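Local coordinates for protein dihydropyrimidinase (Dictyostelium discoideum, PDB 2FTW) that catalyses the reversible, zinc-dependent hydrolytic ring opening of dihydropyrimidines such as 5,6-dihydrouracil, the second step of reductive pyrimidine degradation, at residues S142-E146 with R180-L184; V239-V243 with V470-I474; V101-R105 with N165-V169; F69-F73 with W116-A120. All coordinates share one frame; numbering follows the deposited sequence.

Interaction 1 of 4, residues S142-E146 with R180-L184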
# COMPACT_ATOMS: atom_id res chain seq x y z
N SER A 142 -23.05 -7.59 -31.55
CA SER A 142 -21.99 -8.60 -31.45
C SER A 142 -21.49 -9.02 -32.83
O SER A 142 -20.30 -9.12 -33.05
CB SER A 142 -22.49 -9.82 -30.68
OG SER A 142 -21.52 -10.84 -30.65
N ARG A 143 -22.43 -9.24 -33.75
CA ARG A 143 -22.11 -9.63 -35.11
C ARG A 143 -21.42 -8.53 -35.93
O ARG A 143 -20.53 -8.83 -36.72
CB ARG A 143 -23.38 -10.09 -35.81
CG ARG A 143 -23.89 -11.42 -35.29
CD ARG A 143 -25.27 -11.72 -35.81
NE ARG A 143 -25.25 -12.04 -37.23
CZ ARG A 143 -24.94 -13.23 -37.73
NH1 ARG A 143 -24.61 -14.24 -36.94
NH2 ARG A 143 -24.95 -13.42 -39.04
N GLU A 144 -21.81 -7.27 -35.75
CA GLU A 144 -21.19 -6.16 -36.50
C GLU A 144 -19.77 -5.84 -36.04
O GLU A 144 -18.96 -5.32 -36.81
CB GLU A 144 -22.06 -4.89 -36.44
CG GLU A 144 -23.37 -5.02 -37.19
CD GLU A 144 -24.26 -3.79 -37.02
OE1 GLU A 144 -24.32 -3.20 -35.89
OE2 GLU A 144 -24.92 -3.44 -38.02
N MET A 145 -19.47 -6.16 -34.77
CA MET A 145 -18.11 -6.03 -34.22
C MET A 145 -17.10 -6.85 -35.02
O MET A 145 -15.98 -6.41 -35.27
CB MET A 145 -18.08 -6.45 -32.75
CG MET A 145 -18.74 -5.46 -31.82
SD MET A 145 -18.98 -6.07 -30.14
CE MET A 145 -17.34 -6.11 -29.41
N GLU A 146 -17.52 -8.04 -35.45
CA GLU A 146 -16.66 -8.91 -36.25
C GLU A 146 -16.33 -8.29 -37.61
O GLU A 146 -15.20 -8.38 -38.08
CB GLU A 146 -17.28 -10.31 -36.39
CG GLU A 146 -16.61 -11.24 -37.39
CD GLU A 146 -17.06 -12.68 -37.27
OE1 GLU A 146 -17.64 -13.06 -36.22
OE2 GLU A 146 -16.84 -13.45 -38.23
N ARG A 180 -16.41 -10.99 -26.20
CA ARG A 180 -16.49 -10.78 -27.64
C ARG A 180 -15.24 -10.07 -28.11
O ARG A 180 -14.63 -10.43 -29.13
CB ARG A 180 -17.75 -9.99 -27.99
CG ARG A 180 -18.03 -9.83 -29.47
CD ARG A 180 -18.02 -11.18 -30.21
NE ARG A 180 -18.48 -10.99 -31.58
CZ ARG A 180 -18.36 -11.90 -32.55
NH1 ARG A 180 -17.80 -13.08 -32.31
NH2 ARG A 180 -18.80 -11.61 -33.77
N CYS A 181 -14.82 -9.06 -27.35
CA CYS A 181 -13.54 -8.41 -27.61
C CYS A 181 -12.39 -9.41 -27.61
O CYS A 181 -11.54 -9.39 -28.52
CB CYS A 181 -13.28 -7.32 -26.57
SG CYS A 181 -14.16 -5.78 -26.93
N LYS A 182 -12.37 -10.28 -26.60
CA LYS A 182 -11.33 -11.30 -26.49
C LYS A 182 -11.28 -12.15 -27.76
O LYS A 182 -10.23 -12.35 -28.34
CB LYS A 182 -11.59 -12.18 -25.26
CG LYS A 182 -10.53 -13.24 -24.99
CD LYS A 182 -10.76 -13.92 -23.65
CE LYS A 182 -9.75 -15.03 -23.39
NZ LYS A 182 -9.98 -15.70 -22.07
N GLU A 183 -12.45 -12.63 -28.17
CA GLU A 183 -12.62 -13.51 -29.33
C GLU A 183 -12.14 -12.85 -30.63
O GLU A 183 -11.55 -13.51 -31.51
CB GLU A 183 -14.11 -13.87 -29.39
CG GLU A 183 -14.54 -14.82 -30.49
CD GLU A 183 -16.00 -15.29 -30.33
OE1 GLU A 183 -16.83 -14.55 -29.76
OE2 GLU A 183 -16.32 -16.42 -30.77
N LEU A 184 -12.35 -11.55 -30.75
CA LEU A 184 -12.00 -10.82 -31.96
C LEU A 184 -10.61 -10.20 -31.92
O LEU A 184 -10.16 -9.62 -32.91
CB LEU A 184 -13.05 -9.74 -32.25
CG LEU A 184 -14.49 -10.20 -32.45
CD1 LEU A 184 -15.41 -8.98 -32.49
CD2 LEU A 184 -14.65 -11.03 -33.70

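Interaction 2 of 4, residues V239-V243 with V470-I474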
# COMPACT_ATOMS: atom_id res chain seq x y z
N VAL A 239 -12.40 -12.72 -17.51
CA VAL A 239 -12.47 -13.10 -18.93
C VAL A 239 -11.07 -13.39 -19.49
O VAL A 239 -10.92 -14.22 -20.40
CB VAL A 239 -13.14 -11.96 -19.74
CG1 VAL A 239 -13.08 -12.23 -21.24
CG2 VAL A 239 -14.59 -11.79 -19.29
N CYS A 240 -10.05 -12.73 -18.92
CA CYS A 240 -8.65 -12.82 -19.36
C CYS A 240 -8.43 -12.16 -20.73
O CYS A 240 -8.07 -12.81 -21.70
CB CYS A 240 -8.14 -14.27 -19.35
SG CYS A 240 -6.34 -14.38 -19.21
N THR A 241 -8.61 -10.85 -20.77
CA THR A 241 -8.49 -10.08 -22.01
C THR A 241 -8.04 -8.66 -21.64
O THR A 241 -8.34 -8.18 -20.54
CB THR A 241 -9.85 -10.06 -22.81
OG1 THR A 241 -9.66 -9.59 -24.17
CG2 THR A 241 -10.91 -9.19 -22.12
N PRO A 242 -7.30 -7.99 -22.53
CA PRO A 242 -6.83 -6.62 -22.21
C PRO A 242 -7.94 -5.58 -22.07
O PRO A 242 -8.82 -5.50 -22.91
CB PRO A 242 -5.90 -6.28 -23.38
CG PRO A 242 -6.25 -7.23 -24.46
CD PRO A 242 -6.81 -8.45 -23.84
N VAL A 243 -7.88 -4.80 -20.98
CA VAL A 243 -8.80 -3.68 -20.76
C VAL A 243 -8.03 -2.33 -20.68
O VAL A 243 -6.89 -2.29 -20.26
CB VAL A 243 -9.68 -3.91 -19.48
CG1 VAL A 243 -8.84 -3.88 -18.22
CG2 VAL A 243 -10.81 -2.91 -19.39
N VAL A 470 -1.13 -5.99 -27.13
CA VAL A 470 -1.93 -6.07 -25.91
C VAL A 470 -2.42 -7.51 -25.64
O VAL A 470 -2.85 -7.82 -24.55
CB VAL A 470 -3.11 -5.06 -25.90
CG1 VAL A 470 -2.62 -3.63 -26.08
CG2 VAL A 470 -4.16 -5.40 -26.91
N PHE A 471 -2.31 -8.37 -26.65
CA PHE A 471 -2.66 -9.79 -26.55
C PHE A 471 -1.47 -10.71 -26.39
O PHE A 471 -1.65 -11.93 -26.33
CB PHE A 471 -3.51 -10.20 -27.77
CG PHE A 471 -4.94 -9.82 -27.63
CD1 PHE A 471 -5.36 -8.55 -27.97
CD2 PHE A 471 -5.86 -10.72 -27.10
CE1 PHE A 471 -6.69 -8.18 -27.82
CE2 PHE A 471 -7.20 -10.37 -26.94
CZ PHE A 471 -7.62 -9.10 -27.29
N ASP A 472 -0.26 -10.17 -26.29
CA ASP A 472 0.93 -11.00 -26.06
C ASP A 472 0.84 -11.59 -24.65
O ASP A 472 0.51 -10.88 -23.71
CB ASP A 472 2.24 -10.21 -26.20
CG ASP A 472 2.50 -9.68 -27.63
OD1 ASP A 472 1.80 -10.07 -28.59
OD2 ASP A 472 3.41 -8.84 -27.77
N GLY A 473 1.08 -12.90 -24.53
CA GLY A 473 1.00 -13.59 -23.24
C GLY A 473 -0.34 -14.22 -22.88
O GLY A 473 -0.41 -15.11 -22.03
N ILE A 474 -1.41 -13.77 -23.52
CA ILE A 474 -2.76 -14.18 -23.13
C ILE A 474 -3.09 -15.63 -23.48
O ILE A 474 -3.78 -16.31 -22.72
CB ILE A 474 -3.78 -13.22 -23.74
CG1 ILE A 474 -3.63 -11.88 -23.04
CG2 ILE A 474 -5.20 -13.75 -23.57
CD1 ILE A 474 -4.55 -10.86 -23.53

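Interaction 3 of 4, residues V101-R105 with N165-V169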
# COMPACT_ATOMS: atom_id res chain seq x y z
N VAL A 101 -16.30 6.60 -32.81
CA VAL A 101 -17.61 6.45 -33.43
C VAL A 101 -18.60 6.19 -32.31
O VAL A 101 -18.40 5.28 -31.48
CB VAL A 101 -17.65 5.25 -34.42
CG1 VAL A 101 -19.03 5.12 -35.07
CG2 VAL A 101 -16.57 5.38 -35.48
N ILE A 102 -19.69 6.97 -32.30
CA ILE A 102 -20.69 6.86 -31.23
C ILE A 102 -22.08 6.66 -31.81
O ILE A 102 -22.77 7.65 -32.12
CB ILE A 102 -20.67 8.08 -30.30
CG1 ILE A 102 -19.26 8.25 -29.71
CG2 ILE A 102 -21.72 7.92 -29.18
CD1 ILE A 102 -19.17 9.17 -28.51
N PRO A 103 -22.50 5.39 -31.95
CA PRO A 103 -23.85 5.08 -32.41
C PRO A 103 -24.90 5.57 -31.43
O PRO A 103 -24.69 5.57 -30.21
CB PRO A 103 -23.89 3.55 -32.47
CG PRO A 103 -22.47 3.10 -32.39
CD PRO A 103 -21.72 4.17 -31.67
N THR A 104 -26.04 5.99 -31.96
CA THR A 104 -27.20 6.19 -31.12
C THR A 104 -27.72 4.82 -30.74
O THR A 104 -27.43 3.81 -31.43
CB THR A 104 -28.28 6.98 -31.84
OG1 THR A 104 -28.54 6.40 -33.11
CG2 THR A 104 -27.84 8.43 -32.02
N ARG A 105 -28.49 4.76 -29.66
CA ARG A 105 -29.04 3.49 -29.20
C ARG A 105 -29.94 2.91 -30.29
O ARG A 105 -30.75 3.62 -30.88
CB ARG A 105 -29.84 3.65 -27.91
CG ARG A 105 -29.02 4.10 -26.72
CD ARG A 105 -29.67 3.64 -25.42
NE ARG A 105 -29.27 2.27 -25.09
CZ ARG A 105 -29.94 1.45 -24.30
NH1 ARG A 105 -29.47 0.22 -24.08
NH2 ARG A 105 -31.08 1.82 -23.72
N ASN A 165 -29.86 5.22 -18.13
CA ASN A 165 -30.94 5.51 -19.07
C ASN A 165 -30.48 5.87 -20.50
O ASN A 165 -31.29 6.31 -21.32
CB ASN A 165 -31.89 6.61 -18.53
CG ASN A 165 -32.43 6.28 -17.15
OD1 ASN A 165 -32.79 5.14 -16.87
ND2 ASN A 165 -32.50 7.29 -16.29
N SER A 166 -29.19 5.71 -20.80
CA SER A 166 -28.73 5.82 -22.19
C SER A 166 -27.67 4.77 -22.54
O SER A 166 -28.04 3.65 -22.88
CB SER A 166 -28.30 7.26 -22.55
OG SER A 166 -27.03 7.59 -22.02
N PHE A 167 -26.38 5.09 -22.44
CA PHE A 167 -25.33 4.16 -22.87
C PHE A 167 -24.94 3.11 -21.83
O PHE A 167 -24.28 2.14 -22.18
CB PHE A 167 -24.06 4.92 -23.25
CG PHE A 167 -24.25 5.96 -24.33
CD1 PHE A 167 -25.33 5.91 -25.22
CD2 PHE A 167 -23.31 6.97 -24.48
CE1 PHE A 167 -25.48 6.86 -26.22
CE2 PHE A 167 -23.44 7.92 -25.47
CZ PHE A 167 -24.54 7.86 -26.35
N MET A 168 -25.31 3.31 -20.57
CA MET A 168 -24.84 2.46 -19.49
C MET A 168 -25.06 0.98 -19.79
O MET A 168 -26.11 0.60 -20.31
CB MET A 168 -25.53 2.82 -18.18
CG MET A 168 -24.98 2.10 -16.97
SD MET A 168 -25.68 2.68 -15.41
CE MET A 168 -25.35 1.25 -14.39
N VAL A 169 -24.06 0.16 -19.48
CA VAL A 169 -24.18 -1.31 -19.54
C VAL A 169 -24.07 -1.89 -18.14
O VAL A 169 -23.48 -1.28 -17.24
CB VAL A 169 -23.13 -1.99 -20.50
CG1 VAL A 169 -23.47 -1.72 -21.95
CG2 VAL A 169 -21.70 -1.55 -20.20
O HOH W 1 -26.55 0.14 -23.37

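Interaction 4 of 4, residues F69-F73 with W116-A120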
# COMPACT_ATOMS: atom_id res chain seq x y z
N PHE A 69 -13.96 15.02 -32.25
CA PHE A 69 -14.18 16.11 -33.20
C PHE A 69 -15.58 16.02 -33.78
O PHE A 69 -16.01 14.93 -34.20
CB PHE A 69 -13.16 16.06 -34.32
CG PHE A 69 -11.74 16.24 -33.86
CD1 PHE A 69 -11.41 17.27 -32.98
CD2 PHE A 69 -10.75 15.38 -34.29
CE1 PHE A 69 -10.09 17.44 -32.55
CE2 PHE A 69 -9.44 15.55 -33.86
CZ PHE A 69 -9.11 16.58 -32.99
N GLN A 70 -16.32 17.14 -33.78
CA GLN A 70 -17.55 17.20 -34.55
C GLN A 70 -18.63 16.28 -33.98
O GLN A 70 -19.51 15.81 -34.72
CB GLN A 70 -17.19 16.73 -35.97
CG GLN A 70 -17.85 17.40 -37.08
CD GLN A 70 -17.28 16.92 -38.40
OE1 GLN A 70 -16.07 16.98 -38.63
NE2 GLN A 70 -18.16 16.44 -39.27
N LEU A 71 -18.56 16.02 -32.67
CA LEU A 71 -19.44 15.08 -31.98
C LEU A 71 -20.86 15.61 -31.94
O LEU A 71 -21.08 16.70 -31.41
CB LEU A 71 -18.95 14.85 -30.55
CG LEU A 71 -19.79 13.93 -29.63
CD1 LEU A 71 -19.79 12.52 -30.15
CD2 LEU A 71 -19.27 13.95 -28.22
N PRO A 72 -21.83 14.85 -32.47
CA PRO A 72 -23.21 15.28 -32.31
C PRO A 72 -23.63 15.19 -30.85
O PRO A 72 -23.38 14.18 -30.20
CB PRO A 72 -24.00 14.28 -33.16
CG PRO A 72 -22.99 13.61 -34.03
CD PRO A 72 -21.74 13.60 -33.26
N PHE A 73 -24.25 16.25 -30.34
CA PHE A 73 -24.76 16.23 -28.98
C PHE A 73 -26.03 17.08 -28.83
O PHE A 73 -25.98 18.30 -28.96
CB PHE A 73 -23.70 16.73 -28.01
CG PHE A 73 -24.21 16.89 -26.61
CD1 PHE A 73 -24.29 15.79 -25.77
CD2 PHE A 73 -24.61 18.13 -26.14
CE1 PHE A 73 -24.77 15.93 -24.47
CE2 PHE A 73 -25.09 18.28 -24.85
CZ PHE A 73 -25.17 17.18 -24.02
N TRP A 116 -18.98 8.40 -39.66
CA TRP A 116 -17.76 8.98 -39.08
C TRP A 116 -16.63 9.08 -40.09
O TRP A 116 -16.05 10.15 -40.26
CB TRP A 116 -17.32 8.21 -37.82
CG TRP A 116 -17.49 9.03 -36.56
CD1 TRP A 116 -16.53 9.74 -35.94
CD2 TRP A 116 -18.69 9.23 -35.82
NE1 TRP A 116 -17.04 10.38 -34.83
CE2 TRP A 116 -18.38 10.08 -34.74
CE3 TRP A 116 -20.02 8.77 -35.96
CZ2 TRP A 116 -19.32 10.48 -33.79
CZ3 TRP A 116 -20.95 9.16 -35.02
CH2 TRP A 116 -20.61 10.02 -33.96
N LYS A 117 -16.36 7.98 -40.80
CA LYS A 117 -15.29 7.93 -41.79
C LYS A 117 -15.50 8.90 -42.94
O LYS A 117 -14.54 9.39 -43.52
CB LYS A 117 -15.14 6.50 -42.33
CG LYS A 117 -13.83 6.27 -43.06
CD LYS A 117 -13.66 4.83 -43.51
CE LYS A 117 -12.33 4.63 -44.21
NZ LYS A 117 -12.12 5.59 -45.35
N LYS A 118 -16.75 9.16 -43.29
CA LYS A 118 -17.08 10.12 -44.35
C LYS A 118 -16.77 11.55 -43.91
O LYS A 118 -16.18 12.31 -44.67
CB LYS A 118 -18.56 9.98 -44.73
CG LYS A 118 -18.98 10.77 -45.96
N TRP A 119 -17.17 11.91 -42.68
CA TRP A 119 -16.84 13.22 -42.11
C TRP A 119 -15.34 13.50 -42.07
O TRP A 119 -14.91 14.61 -42.37
CB TRP A 119 -17.38 13.34 -40.68
CG TRP A 119 -18.85 13.46 -40.57
CD1 TRP A 119 -19.70 14.02 -41.47
CD2 TRP A 119 -19.65 13.07 -39.46
NE1 TRP A 119 -20.99 13.98 -41.01
CE2 TRP A 119 -20.98 13.41 -39.76
CE3 TRP A 119 -19.36 12.47 -38.22
CZ2 TRP A 119 -22.04 13.15 -38.89
CZ3 TRP A 119 -20.42 12.22 -37.35
CH2 TRP A 119 -21.74 12.55 -37.69
N ALA A 120 -14.57 12.48 -41.70
CA ALA A 120 -13.12 12.59 -41.53
C ALA A 120 -12.38 12.61 -42.86
O ALA A 120 -11.54 13.48 -43.10
CB ALA A 120 -12.62 11.44 -40.68

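Interaction 1 of 4, residues S142-E146 with R180-L184
The guanidinium of R180 is the flat group of this contact: CD2 of L184 lies 3.9 Å above its plane, over the centre of one face, while S142 O and the carboxylate of E183 sit at its edge. The two segments belong to helices 139-151 and 171-184, neighbouring outer helices of the (beta-alpha)8 barrel that run nearly parallel, with segment axes 10.5 Å apart and crossing at -25°. NE and NH2 of R180 grip a single atom, S142 O, side-on at 3.0 Å each, and both come from the same face of the carbonyl plane, 46° out of it. NH2 also donates to E146 OE1 at 3.1 Å, on that oxygen's anti lone pair, and NH1 bonds to E183 OE1 at 3.1 Å, so a salt-bridge network of E146, R180 and E183 fixes the rotation of the head group. The bend at chi2 (53°) turns the arginine across to the other helix. Beneath it the contact becomes apolar and more buried. There the M145 and R180 side chains run alongside each other, pointing opposite ways, with the inner carbon CB of M145 lying 3.7 Å from L184 CD1 and its terminal CE reaching C181 SG at 4.0 Å.

Interaction 2 of 4, residues V239-V243 with V470-I474
P242 packs against V470, F471 and I474 in a contact that ties the (beta-alpha)8 barrel to the C-terminal part of the chain. Segment 239-243 is the turn of a barrel alpha-beta unit, leading from helix 223-239 into strand 243-245; segment 470-474 precedes helix 474-481. No hydrogen bond crosses between them, and the 246 Å² of buried surface comes mainly from apolar packing.

Polar groups here bond to residues outside the two segments. R266 NH1 donates to the carbonyls of V470 and D472, and D472 OD1 is hydrogen-bonded to Y23 OH of a second subunit, which places this loop beside a subunit interface.

The aromatic part is a CH-pi contact. CG of P242 stands 3.7 Å from the centroid of the F471 ring and 21° off its normal, hence over the face but shifted toward the rim. The proline and phenylalanine side chains meet at about a right angle. F471 also takes part in an edge-to-face pair with F467. A chi1 of -166° swings OG1 of T241 away from its own backbone N and alongside the same ring, 3.8 Å from F471 CZ.

Aliphatic contacts continue around the pyrrolidine, whose CG touches V470 CG2 at 3.7 Å. I474, the first residue of helix 474-481, contributes two branches. Its CG2 lies 3.6 Å from the carbonyl O of C240, a residue with positive phi (70°) just after its helix. Packing is tightest where I474 CD1 presses on P242 CD at 3.3 Å, closer than usual for two carbons.

Interaction 3 of 4, residues V101-R105 with N165-V169
R105 and I102 meet S166 and F167 where two loops come together beside the dinuclear zinc site of the (beta-alpha)8 barrel. Segment 101-105 follows strand 94-101, and segment 165-169 leads into helix 171-184. Neither forms a regular helix or strand across the contact, and they bury 211 Å² between them.

Along the second segment, S166 is the first residue to engage. Its carbonyl O lies over one face of the R105 guanidinium, 2.9 Å from NE, but the angle is too poor for a hydrogen bond. The approach is therefore best read as close polar packing, probably with some electrostatic attraction between the carbonyl and the cation. The bend at chi3 (85°) in R105 helps to lay this face against the oxygen. The side chain of S166 lies about 3 Å from that of Y163, which by similarity binds the substrate.

F167 comes next and supplies the apolar half. CG of R105 is at the edge of its ring, 4.4 Å from CD1, whereas I102 CG2 approaches CZ obliquely at 4.0 Å. The isoleucine and phenylalanine side chains cross at about a right angle. F160 meets the same ring with its plane at about 50°, and T135 also packs on it. I102 itself lies about 4 Å, side chain to side chain, from H68, a ligand of the first zinc, and thus belongs to the second shell of the metal centre.

M168 joins through its backbone: a water 3.1 Å from M168 O, placed to donate to it though other acceptors compete for its protons, takes a weak hydrogen bond from R105 NH1 at 3.0 Å.

Interaction 4 of 4, residues F69-F73 with W116-A120
The loop of Q70 and L71, running into strand 72-73 at P72, passes beside the helical turn of W116 and W119 without any hydrogen bond between the two segments, the closest CA atoms being those of Q70 and W119, 8.6 Å apart. Side chains bridge this gap. NE2 of Q70 sits 3.3 Å above one face of the W119 indole, toward the rim and nearest CG, with the amide plane turned 49° from the ring plane. It thus lies over the pi face, tilted rather than stacked flat. OE1 of Q70 accepts from F82 N and, weakly, from K123 NZ, which anchors the amide. The W119 ring in turn presents its CZ3 3.6 Å above one face of W116, while W116 CE2 lies in the plane of the W119 ring, at its edge. In fold terms, helix 109-121 is a helix of the (beta-alpha)8 barrel, the crossover between the parallel strands 94-101 and 127-132, and segment 69-73 continues the chain just past H66 and H68, ligands of the first zinc. P72 lies against both tryptophans: its CD is 3.8 Å from CH2 of W116, which it meets obliquely, and its CG is 4.0 Å from CH2 of W119. L71 instead comes to the edge of W116. Its CG is anti to the backbone N (chi1 177°), and CD1 ends 4.2 Å from CZ2 of W116, whose NE1 is hydrogen-bonded to D99 OD2.

How the interactions relate
Two of the contacts lie close to the metal centre and two away from it. Interactions 3 and 4, with centres 16 Å apart, touch directly: I102 CD1 packs on L71 CD1 at 3.8 Å and I102 N on W116 CH2 at 3.6 Å. The side chains of I102 and L71 are each about 7 Å from a zinc ion. Interactions 1 and 2, 15 Å apart at their centres, are joined through the backbone of K182, whose CA packs on T241 OG1 at 3.3 Å and whose O lies 3.9 Å from F471 CE2. Between the pairs, interactions 1 and 3 come within about 7 Å at their nearest atoms without touching, and helix 171-184 follows segment 165-169 along the chain.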